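Long-range contacts in CurF (Lyngbya majuscula, PDB 2Q35), which is a decarboxylase of the crotonase superfamily that takes part in beta-branching of a polyketide chain, probably stabilising an enolate intermediate: residues A[91-96]-A[111-116]; A[12-17]-A[46-51]; A[105-110]-A[136-141]; A[52-57]-A[96-101]. The protein carries 1 engineered substitution. All blocks are in the same frame, centred on the assembly; numbering follows the deposited sequence.

Interaction 1: A[91-96]-A[111-116]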
loop_
_atom_site.group_PDB
_atom_site.type_symbol
_atom_site.label_atom_id
_atom_site.label_comp_id
_atom_site.label_asym_id
_atom_site.label_seq_id
_atom_site.Cartn_x
_atom_site.Cartn_y
_atom_site.Cartn_z
ATOM N N ILE A 91 9.365 -21.380 -8.953
ATOM C CA ILE A 91 10.353 -20.353 -9.324
ATOM C C ILE A 91 9.667 -19.050 -9.714
ATOM O O ILE A 91 8.509 -19.045 -10.108
ATOM C CB ILE A 91 11.332 -20.839 -10.430
ATOM C CG1 ILE A 91 10.573 -21.335 -11.668
ATOM C CG2 ILE A 91 12.279 -21.931 -9.857
ATOM C CD1 ILE A 91 11.466 -21.484 -12.902
ATOM N N PRO A 92 10.380 -17.916 -9.572
ATOM C CA PRO A 92 9.742 -16.627 -9.901
ATOM C C PRO A 92 9.248 -16.526 -11.348
ATOM O O PRO A 92 9.893 -17.040 -12.284
ATOM C CB PRO A 92 10.867 -15.595 -9.703
ATOM C CG PRO A 92 12.013 -16.296 -9.138
ATOM C CD PRO A 92 11.748 -17.774 -9.044
ATOM N N ILE A 93 8.101 -15.876 -11.494
ATOM C CA ILE A 93 7.477 -15.642 -12.792
ATOM C C ILE A 93 7.351 -14.135 -13.028
ATOM O O ILE A 93 6.898 -13.399 -12.136
ATOM C CB ILE A 93 6.066 -16.289 -12.862
ATOM C CG1 ILE A 93 6.119 -17.791 -12.612
ATOM C CG2 ILE A 93 5.353 -15.998 -14.226
ATOM C CD1 ILE A 93 4.688 -18.373 -12.422
ATOM N N ILE A 94 7.753 -13.682 -14.222
ATOM C CA ILE A 94 7.522 -12.301 -14.672
ATOM C C ILE A 94 6.481 -12.324 -15.794
ATOM O O ILE A 94 6.676 -12.995 -16.803
ATOM C CB ILE A 94 8.816 -11.686 -15.234
ATOM C CG1 ILE A 94 9.951 -11.749 -14.191
ATOM C CG2 ILE A 94 8.589 -10.239 -15.737
ATOM C CD1 ILE A 94 11.355 -11.398 -14.710
ATOM N N ALA A 95 5.370 -11.608 -15.619
ATOM C CA ALA A 95 4.321 -11.588 -16.641
ATOM C C ALA A 95 4.627 -10.392 -17.522
ATOM O O ALA A 95 4.471 -9.255 -17.080
ATOM C CB ALA A 95 2.968 -11.407 -16.027
ATOM N N ALA A 96 5.033 -10.678 -18.739
ATOM C CA ALA A 96 5.349 -9.601 -19.708
ATOM C C ALA A 96 4.092 -9.362 -20.536
ATOM O O ALA A 96 3.840 -10.031 -21.544
ATOM C CB ALA A 96 6.542 -9.993 -20.597
ATOM N N TYR A 111 -1.102 -12.778 -11.058
ATOM C CA TYR A 111 -0.766 -13.914 -10.155
ATOM C C TYR A 111 0.760 -14.055 -10.140
ATOM O O TYR A 111 1.327 -14.662 -9.228
ATOM C CB TYR A 111 -1.372 -15.245 -10.618
ATOM C CG TYR A 111 -2.884 -15.371 -10.506
ATOM C CD1 TYR A 111 -3.594 -14.800 -9.443
ATOM C CD2 TYR A 111 -3.593 -16.094 -11.474
ATOM C CE1 TYR A 111 -5.017 -14.936 -9.366
ATOM C CE2 TYR A 111 -4.975 -16.245 -11.407
ATOM C CZ TYR A 111 -5.680 -15.668 -10.354
ATOM O OH TYR A 111 -7.058 -15.813 -10.313
ATOM N N ALA A 112 1.435 -13.464 -11.144
ATOM C CA ALA A 112 2.897 -13.596 -11.244
ATOM C C ALA A 112 3.616 -12.766 -10.176
ATOM O O ALA A 112 3.033 -11.921 -9.495
ATOM C CB ALA A 112 3.399 -13.193 -12.658
ATOM N N ASP A 113 4.907 -13.019 -10.024
ATOM C CA ASP A 113 5.666 -12.330 -8.995
ATOM C C ASP A 113 6.041 -10.919 -9.395
ATOM O O ASP A 113 6.122 -10.019 -8.546
ATOM C CB ASP A 113 6.898 -13.145 -8.651
ATOM C CG ASP A 113 6.527 -14.559 -8.254
ATOM O OD1 ASP A 113 5.975 -14.762 -7.138
ATOM O OD2 ASP A 113 6.700 -15.461 -9.089
ATOM N N PHE A 114 6.249 -10.734 -10.692
ATOM C CA PHE A 114 6.540 -9.422 -11.280
ATOM C C PHE A 114 5.658 -9.244 -12.506
ATOM O O PHE A 114 5.274 -10.228 -13.144
ATOM C CB PHE A 114 7.990 -9.395 -11.726
ATOM C CG PHE A 114 8.965 -9.508 -10.585
ATOM C CD1 PHE A 114 9.440 -10.758 -10.188
ATOM C CD2 PHE A 114 9.393 -8.376 -9.907
ATOM C CE1 PHE A 114 10.329 -10.863 -9.125
ATOM C CE2 PHE A 114 10.300 -8.472 -8.865
ATOM C CZ PHE A 114 10.740 -9.715 -8.459
ATOM N N VAL A 115 5.327 -7.989 -12.841
ATOM C CA VAL A 115 4.383 -7.742 -13.930
ATOM C C VAL A 115 4.906 -6.520 -14.685
ATOM O O VAL A 115 5.373 -5.554 -14.067
ATOM C CB VAL A 115 2.962 -7.457 -13.414
ATOM C CG1 VAL A 115 1.972 -7.316 -14.555
ATOM C CG2 VAL A 115 2.498 -8.595 -12.447
ATOM N N VAL A 116 4.852 -6.598 -16.015
ATOM C CA VAL A 116 5.222 -5.444 -16.883
ATOM C C VAL A 116 4.037 -5.189 -17.817
ATOM O O VAL A 116 3.490 -6.126 -18.432
ATOM C CB VAL A 116 6.478 -5.718 -17.733
ATOM C CG1 VAL A 116 6.910 -4.418 -18.464
ATOM C CG2 VAL A 116 7.631 -6.235 -16.872
#
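The carbonyl oxygen of Ile93 is gripped by two successive backbone amides: Asp113 N bonds to Ile93 O at 2.9 Å, tilted from the carbonyl plane, and Phe114 N bonds to Ile93 O at 3.1 Å within that plane. Asp113 also holds the other polar atom of the same residue, since its OD2 uses the anti lone pair to accept Ile93 N at 2.8 Å. With CG placed beside its own backbone N (chi1 -55°), the carboxylate turns to the strand opposite, and Lys204 of helix 197-230 makes a salt bridge to the same OD2. Putting an asparagine here would probably weaken this grip and leave the lysine without its counter-charge. Regular parallel pairing follows, Ala95 N meeting Phe114 O at 2.8 Å and Val116 N meeting Ala95 O at 2.9 Å. On one face Ile94 CG1 rests 3.9 Å from Phe114 CB; on the other, Ala112 CB touches Ala95 CB at 3.8 Å. The case illustrates how a side chain can extend strand pairing ahead of the first regular bridge. Strands 93-97 and 114-118 lie next to each other within the main sheet, helix 178-192 packs over the Ile94 and Phe114 face, and Tyr156 of the second subunit meets the Phe114 ring edge-to-face.

Interaction 2: A[12-17]-A[46-51]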
loop_
_atom_site.group_PDB
_atom_site.type_symbol
_atom_site.label_atom_id
_atom_site.label_comp_id
_atom_site.label_asym_id
_atom_site.label_seq_id
_atom_site.Cartn_x
_atom_site.Cartn_y
_atom_site.Cartn_z
ATOM N N GLY A 12 19.305 -19.903 -17.170
ATOM C CA GLY A 12 18.159 -20.404 -16.401
ATOM C C GLY A 12 16.873 -19.607 -16.574
ATOM O O GLY A 12 15.865 -19.896 -15.944
ATOM N N VAL A 13 16.889 -18.580 -17.430
ATOM C CA VAL A 13 15.660 -17.821 -17.714
ATOM C C VAL A 13 14.958 -18.485 -18.900
ATOM O O VAL A 13 15.594 -18.792 -19.942
ATOM C CB VAL A 13 15.977 -16.324 -18.053
ATOM C CG1 VAL A 13 14.715 -15.541 -18.299
ATOM C CG2 VAL A 13 16.725 -15.680 -16.907
ATOM N N VAL A 14 13.658 -18.702 -18.766
ATOM C CA VAL A 14 12.877 -19.305 -19.866
ATOM C C VAL A 14 11.647 -18.478 -20.182
ATOM O O VAL A 14 11.204 -17.689 -19.362
ATOM C CB VAL A 14 12.506 -20.796 -19.604
ATOM C CG1 VAL A 14 13.751 -21.585 -19.301
ATOM C CG2 VAL A 14 11.495 -20.891 -18.491
ATOM N N GLN A 15 11.133 -18.631 -21.393
ATOM C CA GLN A 15 9.971 -17.883 -21.803
ATOM C C GLN A 15 8.858 -18.835 -22.203
ATOM O O GLN A 15 9.077 -19.756 -22.993
ATOM C CB GLN A 15 10.360 -16.941 -22.971
ATOM C CG GLN A 15 9.215 -16.032 -23.447
ATOM C CD GLN A 15 9.658 -15.114 -24.589
ATOM O OE1 GLN A 15 10.736 -14.539 -24.517
ATOM N NE2 GLN A 15 8.852 -15.021 -25.653
ATOM N N ILE A 16 7.661 -18.604 -21.653
ATOM C CA ILE A 16 6.453 -19.341 -22.059
ATOM C C ILE A 16 5.572 -18.357 -22.802
ATOM O O ILE A 16 5.158 -17.342 -22.237
ATOM C CB ILE A 16 5.706 -19.914 -20.845
ATOM C CG1 ILE A 16 6.569 -21.004 -20.171
ATOM C CG2 ILE A 16 4.342 -20.475 -21.269
ATOM C CD1 ILE A 16 5.968 -21.626 -18.839
ATOM N N THR A 17 5.313 -18.650 -24.073
ATOM C CA THR A 17 4.657 -17.718 -24.968
ATOM C C THR A 17 3.337 -18.293 -25.378
ATOM O O THR A 17 3.291 -19.375 -25.960
ATOM C CB THR A 17 5.522 -17.490 -26.244
ATOM O OG1 THR A 17 6.818 -17.053 -25.831
ATOM C CG2 THR A 17 4.907 -16.441 -27.159
ATOM N N GLN A 46 15.582 -28.687 -13.467
ATOM C CA GLN A 46 16.216 -28.080 -12.300
ATOM C C GLN A 46 17.099 -26.892 -12.645
ATOM O O GLN A 46 17.461 -26.102 -11.779
ATOM C CB GLN A 46 17.070 -29.125 -11.579
ATOM C CG GLN A 46 16.257 -30.173 -10.858
ATOM C CD GLN A 46 15.659 -29.639 -9.567
ATOM O OE1 GLN A 46 16.388 -29.283 -8.631
ATOM N NE2 GLN A 46 14.337 -29.575 -9.511
ATOM N N GLN A 47 17.459 -26.773 -13.906
ATOM C CA GLN A 47 18.330 -25.667 -14.307
ATOM C C GLN A 47 17.558 -24.357 -14.484
ATOM O O GLN A 47 18.179 -23.278 -14.541
ATOM C CB GLN A 47 19.065 -26.014 -15.598
ATOM C CG GLN A 47 19.904 -27.298 -15.486
ATOM C CD GLN A 47 21.034 -27.215 -14.451
ATOM O OE1 GLN A 47 21.850 -26.288 -14.468
ATOM N NE2 GLN A 47 21.088 -28.202 -13.554
ATOM N N TYR A 48 16.230 -24.441 -14.596
ATOM C CA TYR A 48 15.430 -23.237 -14.799
ATOM C C TYR A 48 15.228 -22.472 -13.506
ATOM O O TYR A 48 14.943 -23.079 -12.445
ATOM C CB TYR A 48 14.087 -23.555 -15.448
ATOM C CG TYR A 48 14.171 -24.182 -16.814
ATOM C CD1 TYR A 48 15.348 -24.132 -17.574
ATOM C CD2 TYR A 48 13.043 -24.768 -17.387
ATOM C CE1 TYR A 48 15.398 -24.696 -18.876
ATOM C CE2 TYR A 48 13.076 -25.299 -18.666
ATOM C CZ TYR A 48 14.249 -25.286 -19.401
ATOM O OH TYR A 48 14.275 -25.836 -20.664
ATOM N N LYS A 49 15.359 -21.141 -13.592
ATOM C CA LYS A 49 15.311 -20.277 -12.419
ATOM C C LYS A 49 14.247 -19.178 -12.475
ATOM O O LYS A 49 13.812 -18.698 -11.426
ATOM C CB LYS A 49 16.672 -19.585 -12.161
ATOM C CG LYS A 49 17.823 -20.497 -11.849
ATOM C CD LYS A 49 19.010 -19.580 -11.641
ATOM C CE LYS A 49 20.205 -20.269 -11.096
ATOM N NZ LYS A 49 21.304 -19.290 -11.016
ATOM N N VAL A 50 13.911 -18.713 -13.686
ATOM C CA VAL A 50 12.927 -17.598 -13.860
ATOM C C VAL A 50 12.083 -17.913 -15.071
ATOM O O VAL A 50 12.616 -18.334 -16.102
ATOM C CB VAL A 50 13.629 -16.203 -14.057
ATOM C CG1 VAL A 50 12.591 -15.088 -14.174
ATOM C CG2 VAL A 50 14.589 -15.878 -12.914
ATOM N N VAL A 51 10.765 -17.753 -14.951
ATOM C CA VAL A 51 9.860 -17.918 -16.091
ATOM C C VAL A 51 9.351 -16.533 -16.537
ATOM O O VAL A 51 8.915 -15.741 -15.693
ATOM C CB VAL A 51 8.635 -18.738 -15.680
ATOM C CG1 VAL A 51 7.588 -18.700 -16.803
ATOM C CG2 VAL A 51 9.030 -20.168 -15.347
#
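Val14 sets one methyl, CG1, squarely over a face of the Tyr48 ring, 3.4 Å from the ring centroid and only 8° off the ring normal, so the two side chains cross at about a right angle in a CH-pi contact. The valine torsion (chi1 -54°) explains the fit: CG1 lies anti to the carbonyl carbon, above the ring, while CG2 takes the crowded position between the backbone N and carbonyl carbon and there meets Val51 CG2 at 4.1 Å. The hydroxyl of Tyr48 is anchored by Glu8, which fixes the far end of the ring. On the same side Ile16 reaches back with CD1 to touch Val51 CG1 at 3.9 Å, the two side chains oblique to one another. The reverse face carries a lighter contact, Val13 CG2 against Val50 CB at 4.2 Å.

Backbone bonds set this register. Gly12 O accepts from Lys49 N at 2.7 Å and from Val50 N at 3.2 Å, and Val14 N then bonds to Val50 O at 2.9 Å. A beta carbon at Gly12 would run into Gln47 O, and the positive phi there also suits glycine. The pair exemplifies the beta-alpha-beta crossover: strands 13-18 and 50-54 run parallel and are linked through helix 29-44, which packs on Ile16 and Val51. Beyond Val14 lies strand 4-10, while helix 178-192 packs against Val13 and Val50 on the opposite face.

Interaction 3: A[105-110]-A[136-141]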
loop_
_atom_site.group_PDB
_atom_site.type_symbol
_atom_site.label_atom_id
_atom_site.label_comp_id
_atom_site.label_asym_id
_atom_site.label_seq_id
_atom_site.Cartn_x
_atom_site.Cartn_y
_atom_site.Cartn_z
ATOM N N GLY A 105 -7.788 -12.795 -17.754
ATOM C CA GLY A 105 -6.488 -12.610 -18.408
ATOM C C GLY A 105 -5.616 -11.584 -17.694
ATOM O O GLY A 105 -4.388 -11.703 -17.677
ATOM N N LEU A 106 -6.238 -10.565 -17.110
ATOM C CA LEU A 106 -5.476 -9.607 -16.303
ATOM C C LEU A 106 -5.048 -10.320 -15.017
ATOM O O LEU A 106 -3.912 -10.176 -14.580
ATOM C CB LEU A 106 -6.296 -8.344 -15.983
ATOM C CG LEU A 106 -5.665 -7.351 -15.014
ATOM C CD1 LEU A 106 -4.331 -6.841 -15.570
ATOM C CD2 LEU A 106 -6.626 -6.170 -14.677
ATOM N N LEU A 107 -5.958 -11.078 -14.408
ATOM C CA LEU A 107 -5.585 -11.806 -13.180
ATOM C C LEU A 107 -4.466 -12.795 -13.405
ATOM O O LEU A 107 -3.580 -12.919 -12.566
ATOM C CB LEU A 107 -6.796 -12.495 -12.541
ATOM C CG LEU A 107 -7.613 -11.574 -11.614
ATOM C CD1 LEU A 107 -6.788 -11.248 -10.354
ATOM C CD2 LEU A 107 -8.101 -10.286 -12.287
ATOM N N LEU A 108 -4.482 -13.477 -14.557
ATOM C CA LEU A 108 -3.427 -14.415 -14.914
ATOM C C LEU A 108 -2.066 -13.767 -14.795
ATOM O O LEU A 108 -1.129 -14.332 -14.222
ATOM C CB LEU A 108 -3.615 -14.890 -16.349
ATOM C CG LEU A 108 -2.621 -15.988 -16.773
ATOM C CD1 LEU A 108 -2.950 -17.314 -16.073
ATOM C CD2 LEU A 108 -2.630 -16.193 -18.276
ATOM N N GLY A 109 -1.928 -12.557 -15.358
ATOM C CA GLY A 109 -0.659 -11.876 -15.188
ATOM C C GLY A 109 -0.387 -11.449 -13.763
ATOM O O GLY A 109 0.757 -11.513 -13.296
ATOM N N LEU A 110 -1.411 -10.972 -13.063
ATOM C CA LEU A 110 -1.209 -10.433 -11.725
ATOM C C LEU A 110 -0.909 -11.515 -10.678
ATOM O O LEU A 110 -0.479 -11.177 -9.563
ATOM C CB LEU A 110 -2.404 -9.568 -11.278
ATOM C CG LEU A 110 -2.581 -8.253 -12.029
ATOM C CD1 LEU A 110 -3.866 -7.580 -11.547
ATOM C CD2 LEU A 110 -1.406 -7.339 -11.787
ATOM N N GLY A 136 -11.864 -15.452 -9.090
ATOM C CA GLY A 136 -10.412 -15.610 -9.185
ATOM C C GLY A 136 -9.611 -14.927 -8.095
ATOM O O GLY A 136 -8.379 -14.832 -8.206
ATOM N N ALA A 137 -10.286 -14.543 -7.002
ATOM C CA ALA A 137 -9.664 -13.751 -5.932
ATOM C C ALA A 137 -9.195 -12.420 -6.507
ATOM O O ALA A 137 -8.081 -11.941 -6.217
ATOM C CB ALA A 137 -8.488 -14.507 -5.256
ATOM N N THR A 138 -10.054 -11.833 -7.331
ATOM C CA THR A 138 -9.763 -10.533 -7.966
ATOM C C THR A 138 -9.478 -9.444 -6.941
ATOM O O THR A 138 -8.502 -8.680 -7.083
ATOM C CB THR A 138 -10.925 -10.096 -8.895
ATOM O OG1 THR A 138 -10.954 -10.959 -10.031
ATOM C CG2 THR A 138 -10.734 -8.666 -9.397
ATOM N N SER A 139 -10.343 -9.319 -5.941
ATOM C CA SER A 139 -10.173 -8.239 -4.981
ATOM C C SER A 139 -8.903 -8.445 -4.144
ATOM O O SER A 139 -8.149 -7.504 -3.904
ATOM C CB SER A 139 -11.425 -8.058 -4.122
ATOM O OG SER A 139 -11.566 -9.045 -3.119
ATOM N N LEU A 140 -8.650 -9.687 -3.728
ATOM C CA LEU A 140 -7.441 -9.971 -2.969
ATOM C C LEU A 140 -6.205 -9.548 -3.758
ATOM O O LEU A 140 -5.368 -8.780 -3.273
ATOM C CB LEU A 140 -7.348 -11.469 -2.630
ATOM C CG LEU A 140 -6.089 -11.920 -1.867
ATOM C CD1 LEU A 140 -6.091 -11.396 -0.441
ATOM C CD2 LEU A 140 -5.961 -13.439 -1.854
ATOM N N ILE A 141 -6.106 -10.059 -4.974
ATOM C CA ILE A 141 -4.901 -9.863 -5.783
ATOM C C ILE A 141 -4.775 -8.406 -6.249
ATOM O O ILE A 141 -3.692 -7.820 -6.140
ATOM C CB ILE A 141 -4.853 -10.873 -6.944
ATOM C CG1 ILE A 141 -4.637 -12.296 -6.412
ATOM C CG2 ILE A 141 -3.721 -10.543 -7.916
ATOM C CD1 ILE A 141 -3.220 -12.574 -5.766
#
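Leu107 lies across Thr138 at about a right angle where two helices of the crotonase fold meet, helix 104-110 and the first turn of helix 138-146. Its torsions (chi1 -85°, chi2 -69°) carry the forked end over that first turn: CD2 comes to 3.7 Å from Thr138 OG1, and CD1 settles between Thr138 CA and Ile141 CB, 3.9 Å from each. No hydrogen bond joins the two segments, which meet by van der Waals contact. One turn further along, Leu110 takes over from Leu107 and meets Ile141, as expected of helices that touch through residues three or four apart.

The outer shell holds this first turn in place. Val135 O occupies Thr138 OG1, fixing the rotation of the side chain that Leu107 leans on, while Glu222 spreads its carboxylate over the start of the helix, taking Thr138 N with one oxygen and Ser139 N with the other, next to the N-cap residue Ala137; the helix end is likely to favour a negative charge there. Ser139 OG reaches His206 of the third subunit, tying the same turn to the trimer. At the other end of the contact Ile141 CG2, placed anti to its own backbone N, touches Leu110 CB at 3.7 Å and Leu110 O at 3.7 Å.

Interaction 4: A[52-57]-A[96-101]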
loop_
_atom_site.group_PDB
_atom_site.type_symbol
_atom_site.label_atom_id
_atom_site.label_comp_id
_atom_site.label_asym_id
_atom_site.label_seq_id
_atom_site.Cartn_x
_atom_site.Cartn_y
_atom_site.Cartn_z
ATOM N N ILE A 52 9.444 -16.230 -17.833
ATOM C CA ILE A 52 8.786 -15.061 -18.389
ATOM C C ILE A 52 7.557 -15.541 -19.136
ATOM O O ILE A 52 7.674 -16.297 -20.121
ATOM C CB ILE A 52 9.757 -14.301 -19.334
ATOM C CG1 ILE A 52 10.967 -13.830 -18.501
ATOM C CG2 ILE A 52 9.050 -13.072 -19.978
ATOM C CD1 ILE A 52 12.008 -13.115 -19.287
ATOM N N LEU A 53 6.385 -15.121 -18.675
ATOM C CA LEU A 53 5.127 -15.481 -19.341
ATOM C C LEU A 53 4.660 -14.324 -20.220
ATOM O O LEU A 53 4.524 -13.202 -19.757
ATOM C CB LEU A 53 4.059 -15.783 -18.287
ATOM C CG LEU A 53 2.653 -16.153 -18.769
ATOM C CD1 LEU A 53 2.626 -17.411 -19.654
ATOM C CD2 LEU A 53 1.689 -16.317 -17.560
ATOM N N THR A 54 4.375 -14.608 -21.480
ATOM C CA THR A 54 4.023 -13.517 -22.400
ATOM C C THR A 54 3.007 -14.010 -23.438
ATOM O O THR A 54 2.733 -15.218 -23.548
ATOM C CB THR A 54 5.292 -12.898 -23.028
ATOM O OG1 THR A 54 4.995 -11.587 -23.540
ATOM C CG2 THR A 54 5.877 -13.780 -24.147
ATOM N N GLY A 55 2.452 -13.057 -24.183
ATOM C CA GLY A 55 1.509 -13.329 -25.275
ATOM C C GLY A 55 2.121 -13.214 -26.666
ATOM O O GLY A 55 3.324 -13.444 -26.870
ATOM N N TYR A 56 1.273 -12.839 -27.624
ATOM C CA TYR A 56 1.687 -12.639 -29.005
ATOM C C TYR A 56 0.958 -11.402 -29.504
ATOM O O TYR A 56 -0.205 -11.135 -29.120
ATOM C CB TYR A 56 1.243 -13.834 -29.851
ATOM C CG TYR A 56 -0.221 -13.765 -30.244
ATOM C CD1 TYR A 56 -1.220 -14.232 -29.380
ATOM C CD2 TYR A 56 -0.610 -13.203 -31.461
ATOM C CE1 TYR A 56 -2.578 -14.138 -29.722
ATOM C CE2 TYR A 56 -1.964 -13.111 -31.809
ATOM C CZ TYR A 56 -2.935 -13.585 -30.935
ATOM O OH TYR A 56 -4.269 -13.506 -31.288
ATOM N N GLY A 57 1.612 -10.666 -30.396
ATOM C CA GLY A 57 0.943 -9.543 -31.048
ATOM C C GLY A 57 0.327 -8.604 -30.027
ATOM O O GLY A 57 0.999 -8.170 -29.083
ATOM N N ALA A 96 5.033 -10.678 -18.739
ATOM C CA ALA A 96 5.349 -9.601 -19.708
ATOM C C ALA A 96 4.092 -9.362 -20.536
ATOM O O ALA A 96 3.840 -10.031 -21.544
ATOM C CB ALA A 96 6.542 -9.993 -20.597
ATOM N N MET A 97 3.246 -8.466 -20.046
ATOM C CA MET A 97 1.950 -8.259 -20.659
ATOM C C MET A 97 2.134 -7.212 -21.777
ATOM O O MET A 97 1.818 -6.036 -21.602
ATOM C CB MET A 97 0.921 -7.843 -19.621
ATOM C CG MET A 97 0.776 -8.862 -18.498
ATOM S SD MET A 97 -0.740 -8.647 -17.514
ATOM C CE MET A 97 -0.666 -6.890 -17.144
ATOM N N GLN A 98 2.639 -7.692 -22.906
ATOM C CA GLN A 98 2.961 -6.805 -24.054
ATOM C C GLN A 98 1.710 -6.371 -24.814
ATOM O O GLN A 98 1.768 -5.472 -25.676
ATOM C CB GLN A 98 3.977 -7.496 -24.985
ATOM C CG GLN A 98 3.420 -8.355 -26.150
ATOM C CD GLN A 98 2.382 -9.402 -25.751
ATOM O OE1 GLN A 98 2.417 -9.978 -24.644
ATOM N NE2 GLN A 98 1.433 -9.643 -26.649
ATOM N N GLY A 99 0.618 -7.076 -24.556
ATOM C CA GLY A 99 -0.693 -6.838 -25.152
ATOM C C GLY A 99 -1.811 -6.681 -24.134
ATOM O O GLY A 99 -1.568 -6.522 -22.933
ATOM N N HIS A 100 -3.046 -6.693 -24.625
ATOM C CA HIS A 100 -4.186 -6.403 -23.784
ATOM C C HIS A 100 -4.352 -7.562 -22.801
ATOM O O HIS A 100 -3.977 -8.703 -23.101
ATOM C CB HIS A 100 -5.457 -6.355 -24.614
ATOM C CG HIS A 100 -5.385 -5.437 -25.795
ATOM N ND1 HIS A 100 -5.131 -4.088 -25.674
ATOM C CD2 HIS A 100 -5.596 -5.666 -27.110
ATOM C CE1 HIS A 100 -5.162 -3.528 -26.873
ATOM N NE2 HIS A 100 -5.428 -4.466 -27.765
ATOM N N SER A 101 -4.951 -7.250 -21.659
ATOM C CA SER A 101 -5.346 -8.305 -20.695
ATOM C C SER A 101 -6.721 -7.995 -20.126
ATOM O O SER A 101 -6.911 -6.948 -19.487
ATOM C CB SER A 101 -4.325 -8.357 -19.555
ATOM O OG SER A 101 -3.001 -8.494 -20.028
#
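Gln98 reaches across to the chain beyond strand 50-54 and uses both ends of its amide there. Its OE1 accepts Gly55 N at 3.1 Å, the donor lying well above the plane of the amide carbonyl, and its NE2 donates to Gly57 O at 2.9 Å in a nearly straight bond (166°) that runs in the amide plane. A strained chi1 of 91°, followed by a bend at chi2, folds the side chain back so that the amide can span Gly55 to Gly57. Tyr59 O is a further acceptor for NE2. With a leucine in its place, Gly55 N and Gly57 O would probably lose these mates and the loop would be likely to move more freely.

Ala96 and Thr54 supply the rest. Ala96 N bonds to Leu53 O at 2.8 Å, the last sound backbone pairing between the strands, and Thr54 OG1 then donates to Ala96 O at 2.8 Å, in the carbonyl plane and on a lone pair. Ala96 CB also packs on Ile52 CG2 at 4.0 Å.

Side-chain groups thus continue the pairing where the two strands part. The principle is that a diverging strand pair can be held by a hydroxyl and a carboxamide in place of backbone bonds, which implies a loop held mainly by polar bonds; among these side-chain bonds the threonine's alone lies on a lone pair.

How the interactions relate
Three of the four contacts join neighbours in the main sheet: interaction 2 pairs strands 13-18 and 50-54, interaction 4 links 50-54 to 93-97, and interaction 1 links 93-97 to 114-118. Interactions 1 and 4 share Ala96, and their centres lie about 11 Å apart. Interaction 3 belongs to the helices beside the sheet; its centre is about 12 Å from that of interaction 1 and about 22 Å from that of interaction 2, which it does not touch. Along the chain interaction 2 closes first, while interaction 1 alternates with both 4 and 3. The contacts thus run from strand to strand across the core sheet, and helix 104-110 joins it to the helices beside it.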